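Local coordinates for DNA processing protein DprA (Streptococcus pneumoniae, PDB 3UQZ), which helps load the RecA recombinase onto single-stranded DNA during natural transformation, binding single-stranded DNA cooperatively and protecting it from nucleases, at residues A163-G168 / V190-G195; F71-I76 / L94-G99. All coordinates share one frame; numbering follows the deposited sequence.

Contact 1. Residues A163-G168 / V190-G195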
# COMPACT_ATOMS: atom_id res chain seq x y z
N ALA A 163 17.06 -14.11 -18.03
CA ALA A 163 18.00 -13.78 -16.95
C ALA A 163 19.05 -12.78 -17.46
O ALA A 163 19.59 -12.96 -18.56
CB ALA A 163 18.68 -15.02 -16.42
N VAL A 164 19.30 -11.72 -16.68
CA VAL A 164 20.32 -10.70 -17.00
C VAL A 164 21.39 -10.86 -15.90
O VAL A 164 21.09 -10.67 -14.72
CB VAL A 164 19.72 -9.26 -17.09
CG1 VAL A 164 20.76 -8.25 -17.57
CG2 VAL A 164 18.51 -9.23 -18.02
N ILE A 165 22.57 -11.35 -16.26
CA ILE A 165 23.63 -11.62 -15.28
C ILE A 165 24.67 -10.51 -15.11
O ILE A 165 24.74 -9.58 -15.93
CB ILE A 165 24.26 -13.02 -15.50
CG1 ILE A 165 24.86 -13.17 -16.92
CG2 ILE A 165 23.24 -14.13 -15.19
CD1 ILE A 165 25.73 -14.41 -17.15
N GLY A 166 25.44 -10.60 -14.03
CA GLY A 166 26.52 -9.67 -13.70
C GLY A 166 27.91 -10.27 -13.82
O GLY A 166 28.86 -9.80 -13.20
N THR A 167 28.03 -11.36 -14.61
CA THR A 167 29.28 -12.10 -14.87
C THR A 167 29.31 -12.50 -16.37
O THR A 167 28.36 -12.19 -17.11
CB THR A 167 29.33 -13.38 -14.03
OG1 THR A 167 28.39 -14.33 -14.55
CG2 THR A 167 29.12 -13.16 -12.55
N GLY A 168 30.37 -13.22 -16.77
CA GLY A 168 30.50 -13.78 -18.11
C GLY A 168 29.55 -14.96 -18.20
O GLY A 168 29.16 -15.52 -17.16
N VAL A 190 19.61 -16.07 -21.62
CA VAL A 190 20.49 -15.44 -20.62
C VAL A 190 21.21 -14.32 -21.35
O VAL A 190 21.80 -14.56 -22.41
CB VAL A 190 21.51 -16.41 -19.95
CG1 VAL A 190 22.25 -15.71 -18.81
CG2 VAL A 190 20.86 -17.68 -19.45
N LEU A 191 21.15 -13.10 -20.81
CA LEU A 191 21.82 -11.93 -21.39
C LEU A 191 22.95 -11.44 -20.46
O LEU A 191 22.85 -11.55 -19.23
CB LEU A 191 20.83 -10.79 -21.65
CG LEU A 191 19.72 -11.03 -22.68
CD1 LEU A 191 18.63 -9.96 -22.55
CD2 LEU A 191 20.27 -11.08 -24.12
N SER A 192 24.01 -10.87 -21.07
CA SER A 192 25.16 -10.32 -20.35
C SER A 192 25.91 -9.27 -21.17
O SER A 192 26.03 -9.40 -22.38
CB SER A 192 26.13 -11.42 -19.93
OG SER A 192 27.13 -10.92 -19.06
N GLU A 193 26.44 -8.24 -20.50
CA GLU A 193 27.24 -7.19 -21.12
C GLU A 193 28.72 -7.57 -21.01
O GLU A 193 29.55 -6.96 -21.66
CB GLU A 193 27.03 -5.87 -20.36
CG GLU A 193 26.20 -4.84 -21.10
CD GLU A 193 26.11 -3.50 -20.40
OE1 GLU A 193 26.00 -2.48 -21.10
OE2 GLU A 193 26.19 -3.47 -19.15
N TYR A 194 29.02 -8.57 -20.16
CA TYR A 194 30.36 -9.04 -19.82
C TYR A 194 30.84 -10.22 -20.65
O TYR A 194 30.09 -11.14 -20.94
CB TYR A 194 30.44 -9.32 -18.31
CG TYR A 194 29.82 -8.18 -17.52
CD1 TYR A 194 30.46 -6.94 -17.43
CD2 TYR A 194 28.55 -8.30 -16.97
CE1 TYR A 194 29.84 -5.86 -16.80
CE2 TYR A 194 27.93 -7.23 -16.33
CZ TYR A 194 28.59 -6.01 -16.23
OH TYR A 194 27.99 -4.94 -15.62
N GLY A 195 32.10 -10.14 -21.05
CA GLY A 195 32.74 -11.14 -21.89
C GLY A 195 33.18 -12.38 -21.13
O GLY A 195 33.02 -12.44 -19.91
O HOH W 1 24.92 -7.71 -18.16
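The side chain of Ser192 reaches across to Thr167, where its hydroxyl donates to the carbonyl oxygen, with Ser192 OG 2.6 Å from Thr167 O and tilted 22° from the carbonyl plane. Two things put OG there: it stands anti to its own backbone nitrogen (chi1 -171°), and it also accepts the N-H of Tyr194 two residues on, an ST turn that ties the hydroxyl to the bend of its own chain. Alongside, Ile165 leans its CG1 against Ser192 CB at 3.7 Å, while its CD1 and CG2 both meet one methyl, CG1 of Val190, as the two side chains cross obliquely. Farther along, the ring of Tyr194 brings its CD2 and CE2 side up to the backbone of Gly166, and the carbonyl oxygen of Ile165 lies at the ring edge, in its plane. That oxygen also accepts from a water, which in turn takes the N-H of Glu193 and so bridges the two diverging chains.

Before they diverge, the chains are neighbouring parallel strands of a Rossmann-like beta-alpha-beta unit, in which helix 178-187 makes the crossover from strand 161-164 to strand 189-192. Leu191 uses both its backbone N-H and its carbonyl: its N lies 2.7 Å from Ala163 O, and its O lies 3.0 Å from Ile165 N. Ala163 and Val190 share the sheet face that meets Ile184 of the crossover helix, whereas Val164, on the face of Leu191, packs against Ile212 of helix 204-215. Beyond this shell, His204 stacks on the Tyr194 ring and hydrogen-bonds Gly166 O, Thr167 OG1 is bonded to Val171 O, and Glu193 forms a salt bridge with Arg210.

Contact 2. Residues F71-I76 / L94-G99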
# COMPACT_ATOMS: atom_id res chain seq x y z
N PHE A 71 30.71 -16.71 -27.33
CA PHE A 71 29.26 -16.64 -27.15
C PHE A 71 28.70 -15.67 -28.19
O PHE A 71 29.35 -14.63 -28.44
CB PHE A 71 28.88 -16.18 -25.72
CG PHE A 71 29.28 -17.14 -24.63
CD1 PHE A 71 28.58 -18.33 -24.42
CD2 PHE A 71 30.36 -16.87 -23.80
CE1 PHE A 71 28.96 -19.23 -23.42
CE2 PHE A 71 30.74 -17.76 -22.79
CZ PHE A 71 30.03 -18.93 -22.60
N PRO A 72 27.51 -15.95 -28.78
CA PRO A 72 26.94 -15.01 -29.77
C PRO A 72 26.57 -13.66 -29.15
O PRO A 72 26.58 -13.52 -27.92
CB PRO A 72 25.70 -15.76 -30.31
CG PRO A 72 25.34 -16.70 -29.24
CD PRO A 72 26.62 -17.11 -28.58
N SER A 73 26.27 -12.66 -29.99
CA SER A 73 25.95 -11.32 -29.53
C SER A 73 25.08 -10.56 -30.51
O SER A 73 24.81 -11.04 -31.61
CB SER A 73 27.24 -10.54 -29.26
OG SER A 73 28.11 -10.53 -30.39
N PHE A 74 24.61 -9.39 -30.08
CA PHE A 74 23.83 -8.41 -30.84
C PHE A 74 24.08 -7.04 -30.24
O PHE A 74 24.37 -6.93 -29.04
CB PHE A 74 22.33 -8.76 -30.91
CG PHE A 74 21.54 -8.67 -29.63
CD1 PHE A 74 20.84 -7.51 -29.30
CD2 PHE A 74 21.49 -9.75 -28.74
CE1 PHE A 74 20.13 -7.41 -28.10
CE2 PHE A 74 20.77 -9.65 -27.54
CZ PHE A 74 20.09 -8.48 -27.23
N SER A 75 24.04 -5.99 -31.08
CA SER A 75 24.30 -4.62 -30.64
C SER A 75 23.11 -3.71 -30.89
O SER A 75 22.16 -4.11 -31.57
CB SER A 75 25.53 -4.06 -31.36
OG SER A 75 25.28 -3.83 -32.74
N ILE A 76 23.19 -2.46 -30.41
CA ILE A 76 22.19 -1.42 -30.61
C ILE A 76 22.01 -1.08 -32.12
O ILE A 76 21.04 -0.42 -32.48
CB ILE A 76 22.52 -0.19 -29.70
CG1 ILE A 76 21.26 0.70 -29.44
CG2 ILE A 76 23.74 0.60 -30.19
CD1 ILE A 76 21.25 1.48 -28.10
N LEU A 94 26.30 -3.31 -26.52
CA LEU A 94 26.54 -4.68 -26.99
C LEU A 94 26.14 -5.67 -25.88
O LEU A 94 26.50 -5.46 -24.72
CB LEU A 94 28.03 -4.84 -27.38
CG LEU A 94 28.52 -6.23 -27.85
CD1 LEU A 94 28.16 -6.49 -29.29
CD2 LEU A 94 30.02 -6.36 -27.67
N LEU A 95 25.39 -6.72 -26.25
CA LEU A 95 24.94 -7.78 -25.34
C LEU A 95 25.26 -9.16 -25.88
O LEU A 95 24.89 -9.48 -27.01
CB LEU A 95 23.42 -7.71 -25.03
CG LEU A 95 22.92 -6.58 -24.11
CD1 LEU A 95 21.42 -6.40 -24.23
CD2 LEU A 95 23.30 -6.83 -22.67
N PHE A 96 25.93 -9.98 -25.06
CA PHE A 96 26.24 -11.37 -25.35
C PHE A 96 25.09 -12.18 -24.80
O PHE A 96 24.50 -11.79 -23.79
CB PHE A 96 27.54 -11.81 -24.70
CG PHE A 96 28.75 -11.11 -25.25
CD1 PHE A 96 29.38 -11.59 -26.40
CD2 PHE A 96 29.28 -9.99 -24.63
CE1 PHE A 96 30.51 -10.95 -26.91
CE2 PHE A 96 30.41 -9.35 -25.14
CZ PHE A 96 31.02 -9.84 -26.27
N TYR A 97 24.75 -13.29 -25.47
CA TYR A 97 23.63 -14.12 -25.06
C TYR A 97 23.89 -15.61 -25.19
O TYR A 97 24.79 -16.05 -25.90
CB TYR A 97 22.34 -13.70 -25.79
CG TYR A 97 22.29 -14.10 -27.25
CD1 TYR A 97 21.72 -15.30 -27.65
CD2 TYR A 97 22.80 -13.25 -28.23
CE1 TYR A 97 21.67 -15.66 -28.99
CE2 TYR A 97 22.76 -13.60 -29.58
CZ TYR A 97 22.20 -14.81 -29.96
OH TYR A 97 22.13 -15.15 -31.29
N LYS A 98 23.04 -16.37 -24.50
CA LYS A 98 23.00 -17.81 -24.46
C LYS A 98 21.52 -18.17 -24.44
O LYS A 98 20.83 -17.86 -23.48
CB LYS A 98 23.74 -18.31 -23.20
CG LYS A 98 23.88 -19.81 -23.12
CD LYS A 98 25.28 -20.29 -23.47
CE LYS A 98 25.40 -21.79 -23.29
NZ LYS A 98 24.46 -22.56 -24.16
N GLY A 99 21.03 -18.72 -25.53
CA GLY A 99 19.64 -19.13 -25.65
C GLY A 99 18.90 -18.59 -26.86
O GLY A 99 19.50 -18.28 -27.90
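The Tyr97 ring has Pro72 over one face: CG of the proline stands 3.9 Å from the ring centroid and 17° off its normal, a CH-pi contact, while Pro72 CB touches CZ of the ring. At the edge of the Phe74 ring, in its plane, comes CD2 of Tyr97, 3.8 Å from Phe74 CD2, the two side chains crossing at about a right angle. Leu95 CB lies over one face of Phe74, toward the rim, and Leu95 CD1 meets CZ. Both Phe74 and Tyr97 carry CG between the backbone nitrogen and the carbonyl carbon (chi1 near 70° in both), a torsion that swings their rings back toward the partner strand. The Phe96 ring, by contrast, has Phe71 O at its edge, in plane, and CD1 3.7 Å from Ser73 CB.

Three backbone bonds fix this antiparallel pairing. Phe74 and Leu95 form a hydrogen-bonded pair, with Phe74 N 3.1 Å from Leu95 O and Leu95 N 3.0 Å from Phe74 O. The third runs from Tyr97 N to Pro72 O, 3.1 Å apart.

Strand 73-75 is the outermost strand of the sheet within this chain. On the side of Ser75 and Leu94, helix 5-13 of the SAM domain closes in: Ser75 OG bonds to Asn5, Leu94 packs on Ile8, and Tyr9 meets Phe96 edge-to-face. Phe74 and Tyr97 both rest on Leu191 of strand 189-192.

Overall arrangement
The two contacts lie in one mixed sheet, their centres about 9 Å apart, and meet where strand 94-99 runs antiparallel to strand 189-192. Two probable backbone hydrogen bonds make the join: Ser192 O to Phe96 N at 2.7 Å and Val190 N to Lys98 O at 2.9 Å. Contact 1 thus belongs to the parallel part of the Rossmann-like sheet, and contact 2 adds an antiparallel extension at its margin, on the side reached by the SAM domain. Along the chain, both segments of contact 2 precede those of contact 1. Neither contact is touched by the other protein chain of the assembly.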